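Local coordinates for protein isoflavone reductase (Medicago sativa, PDB 2GAS) that reduces 2'-hydroxyisoflavones with NADPH to chiral isoflavanones, giving the penultimate intermediate on the way to the alfalfa phytoalexin (-)-medicarpin, at residues A[244-252]-A[263-272]; A[178-189]-A[214-225]. All blocks are in the same frame, centred on the assembly; numbering follows the deposited sequence.

Contact 1: residues A[244-252]-A[263-272]; sequences SEEQVLKDI and LALYHSQQIK
The imidazole of His267 has Leu249 over one face and Glu245 at its edge. Leu249 CD2 stands 3.9 Å from the ring centroid of His267, 21° off the ring normal, which meets the geometry of a CH-pi contact; the methyl is displaced toward the rim, over CE1 and NE2. At the edge, Glu245 CG lies in the ring plane, and Glu245 OE1 comes to 3.0 Å from His267 CE1. The carboxylate is turned 39° from the imidazole. That short approach is to a ring carbon, and no hydrogen bond crosses between the two helices; His267 ND1 is buried without a partner in the model. Glu245 gets there as a straight chain: CG is anti to the backbone N and the rest is extended, which carries the carboxylate along the ring edge and onto Ile271, whose CG2 is 3.9 Å from Glu245 CD. Lys272 NZ stays 4.4 Å from Glu245 OE1, too far for a salt bridge, although the opposite charges probably attract.

The pairing is a helical hairpin: helices 245-254 and 259-271 follow one another and run nearly antiparallel, their short segments 155° apart in direction and their axes approaching to 9.9 Å at closest. His267 is a knob in the hole formed by Glu245, Val248, Leu249 and Ile252. Toward the hairpin's connection the packing becomes mostly aliphatic. Ile252 lays CG1 against Leu263 CB at 3.6 Å, and its CD1 reaches over the backbone of Ala264 to touch CA. The Leu263 and Asp251 side chains cross at about a right angle, CD1 of Leu263 lying 3.0 Å from Asp251 OD1, a tight approach to an oxygen that is hydrogen-bonded to another partner. Strand 175-179 adds Leu179, which touches Val248, Tyr266 and Ile271, and helix 126-143 adds Val126 against Ala264.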
loop_
_atom_site.group_PDB
_atom_site.type_symbol
_atom_site.label_atom_id
_atom_site.label_comp_id
_atom_site.label_asym_id
_atom_site.label_seq_id
_atom_site.Cartn_x
_atom_site.Cartn_y
_atom_site.Cartn_z
ATOM N N SER A 244 -1.693 5.125 -27.514
ATOM C CA SER A 244 -1.379 6.512 -27.176
ATOM C C SER A 244 -2.161 7.026 -25.974
ATOM O O SER A 244 -3.278 6.580 -25.708
ATOM C CB SER A 244 -1.673 7.418 -28.373
ATOM O OG SER A 244 -3.070 7.549 -28.554
ATOM N N GLU A 245 -1.571 7.978 -25.258
ATOM C CA GLU A 245 -2.225 8.554 -24.091
ATOM C C GLU A 245 -3.594 9.117 -24.448
ATOM O O GLU A 245 -4.553 8.928 -23.711
ATOM C CB GLU A 245 -1.378 9.668 -23.477
ATOM C CG GLU A 245 -2.026 10.263 -22.233
ATOM C CD GLU A 245 -1.191 11.337 -21.572
ATOM O OE1 GLU A 245 -1.546 11.746 -20.446
ATOM O OE2 GLU A 245 -0.187 11.779 -22.167
ATOM N N GLU A 246 -3.684 9.816 -25.577
ATOM C CA GLU A 246 -4.958 10.394 -25.990
ATOM C C GLU A 246 -6.038 9.327 -26.079
ATOM O O GLU A 246 -7.176 9.548 -25.669
ATOM C CB GLU A 246 -4.839 11.084 -27.351
ATOM C CG GLU A 246 -3.896 12.269 -27.404
ATOM C CD GLU A 246 -2.442 11.871 -27.273
ATOM O OE1 GLU A 246 -2.033 10.875 -27.912
ATOM O OE2 GLU A 246 -1.699 12.563 -26.542
ATOM N N GLN A 247 -5.679 8.169 -26.625
ATOM C CA GLN A 247 -6.633 7.080 -26.767
ATOM C C GLN A 247 -6.985 6.489 -25.400
ATOM O O GLN A 247 -8.127 6.098 -25.154
ATOM C CB GLN A 247 -6.062 6.017 -27.720
ATOM C CG GLN A 247 -5.922 6.533 -29.171
ATOM C CD GLN A 247 -5.091 5.631 -30.081
ATOM O OE1 GLN A 247 -3.905 5.400 -29.836
ATOM N NE2 GLN A 247 -5.713 5.132 -31.149
ATOM N N VAL A 248 -6.009 6.446 -24.499
ATOM C CA VAL A 248 -6.255 5.924 -23.160
ATOM C C VAL A 248 -7.225 6.834 -22.410
ATOM O O VAL A 248 -8.169 6.364 -21.778
ATOM C CB VAL A 248 -4.942 5.820 -22.353
ATOM C CG1 VAL A 248 -5.246 5.500 -20.892
ATOM C CG2 VAL A 248 -4.048 4.744 -22.959
ATOM N N LEU A 249 -6.992 8.141 -22.483
ATOM C CA LEU A 249 -7.850 9.108 -21.807
ATOM C C LEU A 249 -9.291 9.035 -22.303
ATOM O O LEU A 249 -10.235 9.147 -21.517
ATOM C CB LEU A 249 -7.296 10.526 -21.996
ATOM C CG LEU A 249 -5.921 10.790 -21.368
ATOM C CD1 LEU A 249 -5.439 12.184 -21.744
ATOM C CD2 LEU A 249 -6.013 10.657 -19.855
ATOM N N LYS A 250 -9.465 8.838 -23.606
ATOM C CA LYS A 250 -10.801 8.738 -24.176
ATOM C C LYS A 250 -11.475 7.472 -23.650
ATOM O O LYS A 250 -12.664 7.472 -23.334
ATOM C CB LYS A 250 -10.719 8.709 -25.708
ATOM C CG LYS A 250 -12.069 8.724 -26.407
ATOM C CD LYS A 250 -12.594 7.321 -26.661
ATOM C CE LYS A 250 -11.905 6.680 -27.857
ATOM N NZ LYS A 250 -12.120 7.468 -29.105
ATOM N N ASP A 251 -10.698 6.397 -23.546
ATOM C CA ASP A 251 -11.194 5.119 -23.054
ATOM C C ASP A 251 -11.716 5.267 -21.622
ATOM O O ASP A 251 -12.747 4.698 -21.258
ATOM C CB ASP A 251 -10.065 4.086 -23.084
ATOM C CG ASP A 251 -10.554 2.679 -22.821
ATOM O OD1 ASP A 251 -11.418 2.502 -21.936
ATOM O OD2 ASP A 251 -10.063 1.745 -23.490
ATOM N N ILE A 252 -10.992 6.032 -20.813
ATOM C CA ILE A 252 -11.374 6.258 -19.423
ATOM C C ILE A 252 -12.716 6.989 -19.327
ATOM O O ILE A 252 -13.601 6.587 -18.565
ATOM C CB ILE A 252 -10.278 7.069 -18.686
ATOM C CG1 ILE A 252 -9.027 6.201 -18.521
ATOM C CG2 ILE A 252 -10.783 7.543 -17.328
ATOM C CD1 ILE A 252 -7.815 6.944 -18.012
ATOM N N LEU A 263 -8.383 1.929 -15.303
ATOM C CA LEU A 263 -7.574 2.505 -16.373
ATOM C C LEU A 263 -6.897 3.793 -15.934
ATOM O O LEU A 263 -5.764 4.069 -16.327
ATOM C CB LEU A 263 -8.427 2.790 -17.611
ATOM C CG LEU A 263 -8.431 1.757 -18.736
ATOM C CD1 LEU A 263 -9.116 2.371 -19.949
ATOM C CD2 LEU A 263 -7.005 1.348 -19.090
ATOM N N ALA A 264 -7.593 4.595 -15.132
ATOM C CA ALA A 264 -7.015 5.848 -14.656
ATOM C C ALA A 264 -5.837 5.536 -13.731
ATOM O O ALA A 264 -4.831 6.236 -13.733
ATOM C CB ALA A 264 -8.067 6.672 -13.920
ATOM N N LEU A 265 -5.973 4.474 -12.940
ATOM C CA LEU A 265 -4.898 4.069 -12.041
ATOM C C LEU A 265 -3.670 3.678 -12.873
ATOM O O LEU A 265 -2.557 4.121 -12.590
ATOM C CB LEU A 265 -5.357 2.887 -11.176
ATOM C CG LEU A 265 -4.382 2.375 -10.115
ATOM C CD1 LEU A 265 -4.002 3.494 -9.158
ATOM C CD2 LEU A 265 -5.037 1.231 -9.355
ATOM N N TYR A 266 -3.882 2.863 -13.905
ATOM C CA TYR A 266 -2.797 2.426 -14.787
ATOM C C TYR A 266 -2.199 3.611 -15.545
ATOM O O TYR A 266 -0.994 3.674 -15.756
ATOM C CB TYR A 266 -3.309 1.403 -15.803
ATOM C CG TYR A 266 -3.781 0.095 -15.218
ATOM C CD1 TYR A 266 -4.719 -0.680 -15.896
ATOM C CD2 TYR A 266 -3.288 -0.380 -14.002
ATOM C CE1 TYR A 266 -5.159 -1.892 -15.387
ATOM C CE2 TYR A 266 -3.726 -1.604 -13.479
ATOM C CZ TYR A 266 -4.662 -2.348 -14.180
ATOM O OH TYR A 266 -5.128 -3.543 -13.680
ATOM N N HIS A 267 -3.052 4.536 -15.974
ATOM C CA HIS A 267 -2.590 5.725 -16.690
ATOM C C HIS A 267 -1.563 6.485 -15.844
ATOM O O HIS A 267 -0.493 6.860 -16.317
ATOM C CB HIS A 267 -3.787 6.632 -17.013
ATOM C CG HIS A 267 -3.413 8.030 -17.403
ATOM N ND1 HIS A 267 -2.938 8.361 -18.654
ATOM C CD2 HIS A 267 -3.442 9.184 -16.695
ATOM C CE1 HIS A 267 -2.690 9.660 -18.699
ATOM N NE2 HIS A 267 -2.988 10.182 -17.523
ATOM N N SER A 268 -1.895 6.706 -14.579
ATOM C CA SER A 268 -1.007 7.417 -13.678
ATOM C C SER A 268 0.291 6.647 -13.428
ATOM O O SER A 268 1.366 7.231 -13.367
ATOM C CB SER A 268 -1.730 7.666 -12.347
ATOM O OG SER A 268 -0.862 8.255 -11.393
ATOM N N GLN A 269 0.185 5.327 -13.310
ATOM C CA GLN A 269 1.350 4.488 -13.024
ATOM C C GLN A 269 2.197 4.154 -14.254
ATOM O O GLN A 269 3.423 4.115 -14.177
ATOM C CB GLN A 269 0.869 3.190 -12.347
ATOM C CG GLN A 269 1.941 2.346 -11.634
ATOM C CD GLN A 269 2.449 1.175 -12.477
ATOM O OE1 GLN A 269 1.747 0.681 -13.363
ATOM N NE2 GLN A 269 3.663 0.710 -12.181
ATOM N N GLN A 270 1.535 3.945 -15.386
ATOM C CA GLN A 270 2.207 3.558 -16.625
ATOM C C GLN A 270 2.608 4.680 -17.575
ATOM O O GLN A 270 3.620 4.568 -18.270
ATOM C CB GLN A 270 1.321 2.567 -17.386
ATOM C CG GLN A 270 1.034 1.261 -16.641
ATOM C CD GLN A 270 2.058 0.180 -16.937
ATOM O OE1 GLN A 270 2.298 -0.158 -18.098
ATOM N NE2 GLN A 270 2.658 -0.376 -15.888
ATOM N N ILE A 271 1.811 5.744 -17.621
ATOM C CA ILE A 271 2.085 6.866 -18.517
ATOM C C ILE A 271 2.646 8.095 -17.820
ATOM O O ILE A 271 3.674 8.634 -18.231
ATOM C CB ILE A 271 0.805 7.278 -19.298
ATOM C CG1 ILE A 271 0.400 6.148 -20.236
ATOM C CG2 ILE A 271 1.058 8.544 -20.115
ATOM C CD1 ILE A 271 1.532 5.703 -21.078
ATOM N N LYS A 272 1.983 8.544 -16.764
ATOM C CA LYS A 272 2.451 9.732 -16.066
ATOM C C LYS A 272 3.686 9.452 -15.220
ATOM O O LYS A 272 4.413 10.377 -14.863
ATOM C CB LYS A 272 1.340 10.316 -15.188
ATOM C CG LYS A 272 0.061 10.688 -15.938
ATOM C CD LYS A 272 0.317 11.687 -17.062
ATOM C CE LYS A 272 0.751 13.038 -16.517
ATOM N NZ LYS A 272 0.808 14.080 -17.592
#

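Contact 2: residues A[178-189]-A[214-225]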
loop_
_atom_site.group_PDB
_atom_site.type_symbol
_atom_site.label_atom_id
_atom_site.label_comp_id
_atom_site.label_asym_id
_atom_site.label_seq_id
_atom_site.Cartn_x
_atom_site.Cartn_y
_atom_site.Cartn_z
ATOM N N ILE A 178 0.095 -2.267 -24.096
ATOM C CA ILE A 178 0.917 -1.354 -23.321
ATOM C C ILE A 178 0.366 0.062 -23.424
ATOM O O ILE A 178 0.040 0.528 -24.517
ATOM C CB ILE A 178 2.390 -1.349 -23.829
ATOM C CG1 ILE A 178 2.984 -2.760 -23.754
ATOM C CG2 ILE A 178 3.230 -0.380 -23.014
ATOM C CD1 ILE A 178 2.832 -3.552 -25.045
ATOM N N LEU A 179 0.238 0.733 -22.282
ATOM C CA LEU A 179 -0.242 2.104 -22.271
ATOM C C LEU A 179 0.957 3.005 -22.526
ATOM O O LEU A 179 1.962 2.927 -21.821
ATOM C CB LEU A 179 -0.877 2.440 -20.921
ATOM C CG LEU A 179 -1.959 1.468 -20.455
ATOM C CD1 LEU A 179 -2.578 2.029 -19.187
ATOM C CD2 LEU A 179 -3.020 1.275 -21.530
ATOM N N GLY A 180 0.855 3.860 -23.534
ATOM C CA GLY A 180 1.967 4.732 -23.855
ATOM C C GLY A 180 3.075 3.932 -24.506
ATOM O O GLY A 180 2.828 2.819 -24.975
ATOM N N ASP A 181 4.297 4.463 -24.519
ATOM C CA ASP A 181 5.396 3.747 -25.169
ATOM C C ASP A 181 6.036 2.624 -24.359
ATOM O O ASP A 181 6.861 1.873 -24.879
ATOM C CB ASP A 181 6.480 4.725 -25.653
ATOM C CG ASP A 181 7.255 5.376 -24.524
ATOM O OD1 ASP A 181 8.240 6.084 -24.829
ATOM O OD2 ASP A 181 6.899 5.197 -23.342
ATOM N N GLY A 182 5.650 2.502 -23.090
ATOM C CA GLY A 182 6.193 1.446 -22.253
ATOM C C GLY A 182 7.571 1.706 -21.676
ATOM O O GLY A 182 8.194 0.791 -21.142
ATOM N N ASN A 183 8.057 2.941 -21.772
ATOM C CA ASN A 183 9.383 3.263 -21.248
ATOM C C ASN A 183 9.343 4.149 -20.004
ATOM O O ASN A 183 10.262 4.933 -19.754
ATOM C CB ASN A 183 10.229 3.932 -22.341
ATOM C CG ASN A 183 10.446 3.026 -23.542
ATOM O OD1 ASN A 183 10.912 1.897 -23.401
ATOM N ND2 ASN A 183 10.107 3.516 -24.730
ATOM N N VAL A 184 8.280 4.002 -19.218
ATOM C CA VAL A 184 8.106 4.776 -17.994
ATOM C C VAL A 184 8.282 3.858 -16.788
ATOM O O VAL A 184 7.579 2.861 -16.649
ATOM C CB VAL A 184 6.703 5.411 -17.944
ATOM C CG1 VAL A 184 6.523 6.174 -16.644
ATOM C CG2 VAL A 184 6.512 6.336 -19.143
ATOM N N LYS A 185 9.227 4.201 -15.924
ATOM C CA LYS A 185 9.504 3.388 -14.747
ATOM C C LYS A 185 8.344 3.260 -13.765
ATOM O O LYS A 185 7.632 4.225 -13.482
ATOM C CB LYS A 185 10.723 3.942 -14.003
ATOM C CG LYS A 185 12.053 3.743 -14.717
ATOM C CD LYS A 185 12.535 2.308 -14.616
ATOM C CE LYS A 185 13.931 2.159 -15.220
ATOM N NZ LYS A 185 14.474 0.781 -15.074
ATOM N N GLY A 186 8.172 2.044 -13.256
ATOM C CA GLY A 186 7.152 1.755 -12.262
ATOM C C GLY A 186 7.901 1.115 -11.107
ATOM O O GLY A 186 9.000 0.603 -11.317
ATOM N N ALA A 187 7.339 1.144 -9.900
ATOM C CA ALA A 187 7.996 0.546 -8.731
ATOM C C ALA A 187 7.102 -0.550 -8.161
ATOM O O ALA A 187 5.952 -0.293 -7.810
ATOM C CB ALA A 187 8.268 1.623 -7.675
ATOM N N TYR A 188 7.632 -1.772 -8.082
ATOM C CA TYR A 188 6.877 -2.921 -7.590
ATOM C C TYR A 188 7.436 -3.517 -6.303
ATOM O O TYR A 188 8.646 -3.560 -6.102
ATOM C CB TYR A 188 6.835 -4.012 -8.666
ATOM C CG TYR A 188 6.268 -3.535 -9.977
ATOM C CD1 TYR A 188 7.095 -2.974 -10.951
ATOM C CD2 TYR A 188 4.900 -3.599 -10.230
ATOM C CE1 TYR A 188 6.573 -2.486 -12.146
ATOM C CE2 TYR A 188 4.364 -3.109 -11.424
ATOM C CZ TYR A 188 5.207 -2.555 -12.374
ATOM O OH TYR A 188 4.681 -2.055 -13.552
ATOM N N VAL A 189 6.540 -3.996 -5.446
ATOM C CA VAL A 189 6.931 -4.582 -4.169
ATOM C C VAL A 189 5.856 -5.568 -3.716
ATOM O O VAL A 189 4.662 -5.329 -3.920
ATOM C CB VAL A 189 7.127 -3.464 -3.101
ATOM C CG1 VAL A 189 5.828 -2.689 -2.908
ATOM C CG2 VAL A 189 7.595 -4.056 -1.783
ATOM N N ILE A 214 9.071 3.553 -1.321
ATOM C CA ILE A 214 9.622 2.256 -1.680
ATOM C C ILE A 214 9.811 2.179 -3.194
ATOM O O ILE A 214 8.849 2.037 -3.946
ATOM C CB ILE A 214 8.687 1.094 -1.250
ATOM C CG1 ILE A 214 8.263 1.260 0.213
ATOM C CG2 ILE A 214 9.394 -0.246 -1.462
ATOM C CD1 ILE A 214 9.368 1.091 1.205
ATOM N N ARG A 215 11.054 2.325 -3.639
ATOM C CA ARG A 215 11.406 2.212 -5.054
ATOM C C ARG A 215 12.646 1.324 -5.011
ATOM O O ARG A 215 13.763 1.822 -4.919
ATOM C CB ARG A 215 11.766 3.572 -5.672
ATOM C CG ARG A 215 10.587 4.395 -6.192
ATOM C CD ARG A 215 10.185 5.499 -5.231
ATOM N NE ARG A 215 11.249 6.475 -4.975
ATOM C CZ ARG A 215 11.464 7.584 -5.684
ATOM N NH1 ARG A 215 10.695 7.888 -6.722
ATOM N NH2 ARG A 215 12.433 8.416 -5.325
ATOM N N LEU A 216 12.435 0.011 -5.052
ATOM C CA LEU A 216 13.534 -0.953 -4.975
ATOM C C LEU A 216 14.229 -1.125 -6.332
ATOM O O LEU A 216 13.598 -1.436 -7.335
ATOM C CB LEU A 216 12.989 -2.283 -4.450
ATOM C CG LEU A 216 12.166 -2.136 -3.157
ATOM C CD1 LEU A 216 11.403 -3.414 -2.877
ATOM C CD2 LEU A 216 13.082 -1.782 -1.991
ATOM N N PRO A 217 15.556 -0.931 -6.366
ATOM C CA PRO A 217 16.370 -1.039 -7.581
ATOM C C PRO A 217 16.013 -2.115 -8.607
ATOM O O PRO A 217 15.754 -1.799 -9.766
ATOM C CB PRO A 217 17.781 -1.200 -7.025
ATOM C CG PRO A 217 17.736 -0.306 -5.831
ATOM C CD PRO A 217 16.414 -0.699 -5.190
ATOM N N LYS A 218 15.997 -3.377 -8.195
ATOM C CA LYS A 218 15.695 -4.454 -9.130
ATOM C C LYS A 218 14.225 -4.554 -9.509
ATOM O O LYS A 218 13.864 -5.324 -10.401
ATOM C CB LYS A 218 16.177 -5.795 -8.569
ATOM C CG LYS A 218 17.696 -5.929 -8.564
ATOM C CD LYS A 218 18.152 -7.268 -7.996
ATOM C CE LYS A 218 17.841 -7.376 -6.512
ATOM N NZ LYS A 218 18.329 -8.661 -5.929
ATOM N N ASN A 219 13.385 -3.768 -8.837
ATOM C CA ASN A 219 11.944 -3.769 -9.101
ATOM C C ASN A 219 11.477 -2.446 -9.694
ATOM O O ASN A 219 10.276 -2.204 -9.806
ATOM C CB ASN A 219 11.166 -4.047 -7.811
ATOM C CG ASN A 219 11.393 -5.449 -7.283
ATOM O OD1 ASN A 219 12.145 -6.230 -7.865
ATOM N ND2 ASN A 219 10.739 -5.777 -6.174
ATOM N N TYR A 220 12.430 -1.595 -10.059
ATOM C CA TYR A 220 12.131 -0.296 -10.656
ATOM C C TYR A 220 12.236 -0.602 -12.144
ATOM O O TYR A 220 13.330 -0.596 -12.712
ATOM C CB TYR A 220 13.193 0.712 -10.221
ATOM C CG TYR A 220 12.831 2.155 -10.474
ATOM C CD1 TYR A 220 11.695 2.717 -9.895
ATOM C CD2 TYR A 220 13.639 2.966 -11.271
ATOM C CE1 TYR A 220 11.374 4.055 -10.102
ATOM C CE2 TYR A 220 13.325 4.308 -11.485
ATOM C CZ TYR A 220 12.191 4.843 -10.896
ATOM O OH TYR A 220 11.876 6.168 -11.095
ATOM N N LEU A 221 11.092 -0.868 -12.766
ATOM C CA LEU A 221 11.066 -1.284 -14.163
ATOM C C LEU A 221 9.991 -0.642 -15.018
ATOM O O LEU A 221 8.885 -0.384 -14.552
ATOM C CB LEU A 221 10.851 -2.798 -14.212
ATOM C CG LEU A 221 11.789 -3.681 -13.386
ATOM C CD1 LEU A 221 11.139 -5.039 -13.148
ATOM C CD2 LEU A 221 13.117 -3.826 -14.105
ATOM N N THR A 222 10.317 -0.400 -16.284
ATOM C CA THR A 222 9.345 0.159 -17.218
ATOM C C THR A 222 8.463 -1.012 -17.648
ATOM O O THR A 222 8.831 -2.171 -17.450
ATOM C CB THR A 222 10.028 0.727 -18.470
ATOM O OG1 THR A 222 10.620 -0.348 -19.215
ATOM C CG2 THR A 222 11.110 1.721 -18.079
ATOM N N GLN A 223 7.306 -0.731 -18.240
ATOM C CA GLN A 223 6.440 -1.824 -18.664
ATOM C C GLN A 223 7.145 -2.690 -19.713
ATOM O O GLN A 223 6.966 -3.909 -19.752
ATOM C CB GLN A 223 5.116 -1.284 -19.217
ATOM C CG GLN A 223 4.119 -2.378 -19.577
ATOM C CD GLN A 223 3.573 -3.119 -18.365
ATOM O OE1 GLN A 223 4.144 -3.067 -17.269
ATOM N NE2 GLN A 223 2.463 -3.824 -18.564
ATOM N N ASN A 224 7.955 -2.065 -20.561
ATOM C CA ASN A 224 8.687 -2.816 -21.582
ATOM C C ASN A 224 9.675 -3.760 -20.904
ATOM O O ASN A 224 9.883 -4.886 -21.360
ATOM C CB ASN A 224 9.438 -1.862 -22.520
ATOM C CG ASN A 224 8.524 -1.195 -23.537
ATOM O OD1 ASN A 224 8.882 -0.179 -24.143
ATOM N ND2 ASN A 224 7.347 -1.767 -23.739
ATOM N N GLU A 225 10.294 -3.296 -19.820
ATOM C CA GLU A 225 11.248 -4.120 -19.081
ATOM C C GLU A 225 10.530 -5.270 -18.372
ATOM O O GLU A 225 11.049 -6.382 -18.304
ATOM C CB GLU A 225 12.023 -3.255 -18.083
ATOM C CG GLU A 225 13.045 -2.349 -18.763
ATOM C CD GLU A 225 13.664 -1.323 -17.831
ATOM O OE1 GLU A 225 14.764 -0.823 -18.149
ATOM O OE2 GLU A 225 13.055 -1.005 -16.790
HETATM O O HOH W 1 11.887 0.475 -21.363
HETATM O O HOH W 2 6.097 1.984 -18.812
HETATM O O HOH W 3 9.804 -1.187 -5.635
HETATM O O HOH W 4 6.150 -0.560 -15.097
HETATM O O HOH W 5 3.200 -4.635 -14.966
#
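Lys185 runs across the Tyr220 ring at about a right angle. Its CB sits over one ring face, 3.8 Å from the Tyr220 centroid and 22° off the normal, a CH-pi contact; CG is nearest Tyr220 CE2. The chain then bends at chi2 (-75°), which brings CD of Lys185 beside Tyr220 CD2; CE and NZ run on, extended, to two acceptors. NZ of Lys185 bonds to Tyr220 O at 3.0 Å and forms a salt bridge at 2.9 Å with Glu225 OE2, which offers its syn lone pair. The same OE2 accepts from Thr222 N on its anti side, while Thr222 OG1 takes Glu225 N: a capping box that starts helix 223-234 and ties it to the lysine.

Strands 185-189 and 220-222 are antiparallel neighbours in a three-stranded mixed sheet, with Gly186 and Leu221 as a hydrogen-bonded pair (Gly186 N to Leu221 O 2.8 Å, Leu221 N to Gly186 O 2.9 Å). Beyond it, Tyr188 N reaches Asn219 O, and Asn219 ND2 returns a bond to Tyr188 O, approaching from above the carbonyl plane; Ala299 N and Thr297 O also bind that Asn219 amide. At the opposite end, Gly182 O accepts Asn224 N on a lone pair at 2.9 Å.

Contact 2 closes before contact 1 opens along the chain, and their centres lie 15 Å apart on the same side of the chain's centre. Helix 223-234 and strand 239-243 lead from one to the other; strand 239-243 also pairs in parallel with strand 175-179, whose end belongs to contact 2. The two contacts touch directly: the hairpin packs on the end of strand 175-179, where Ile271 meets Gly180, and through Gln269 NE2, 3.2 Å from Tyr188 OH and probably weakly hydrogen-bonded, it reaches the three-stranded sheet. Contact 2 probably lies nearer the cofactor, the side chain of Val189 being about 9 Å from that of Ile14, an inferred NADP(+)-binding residue; contact 1 lies away from annotated sites.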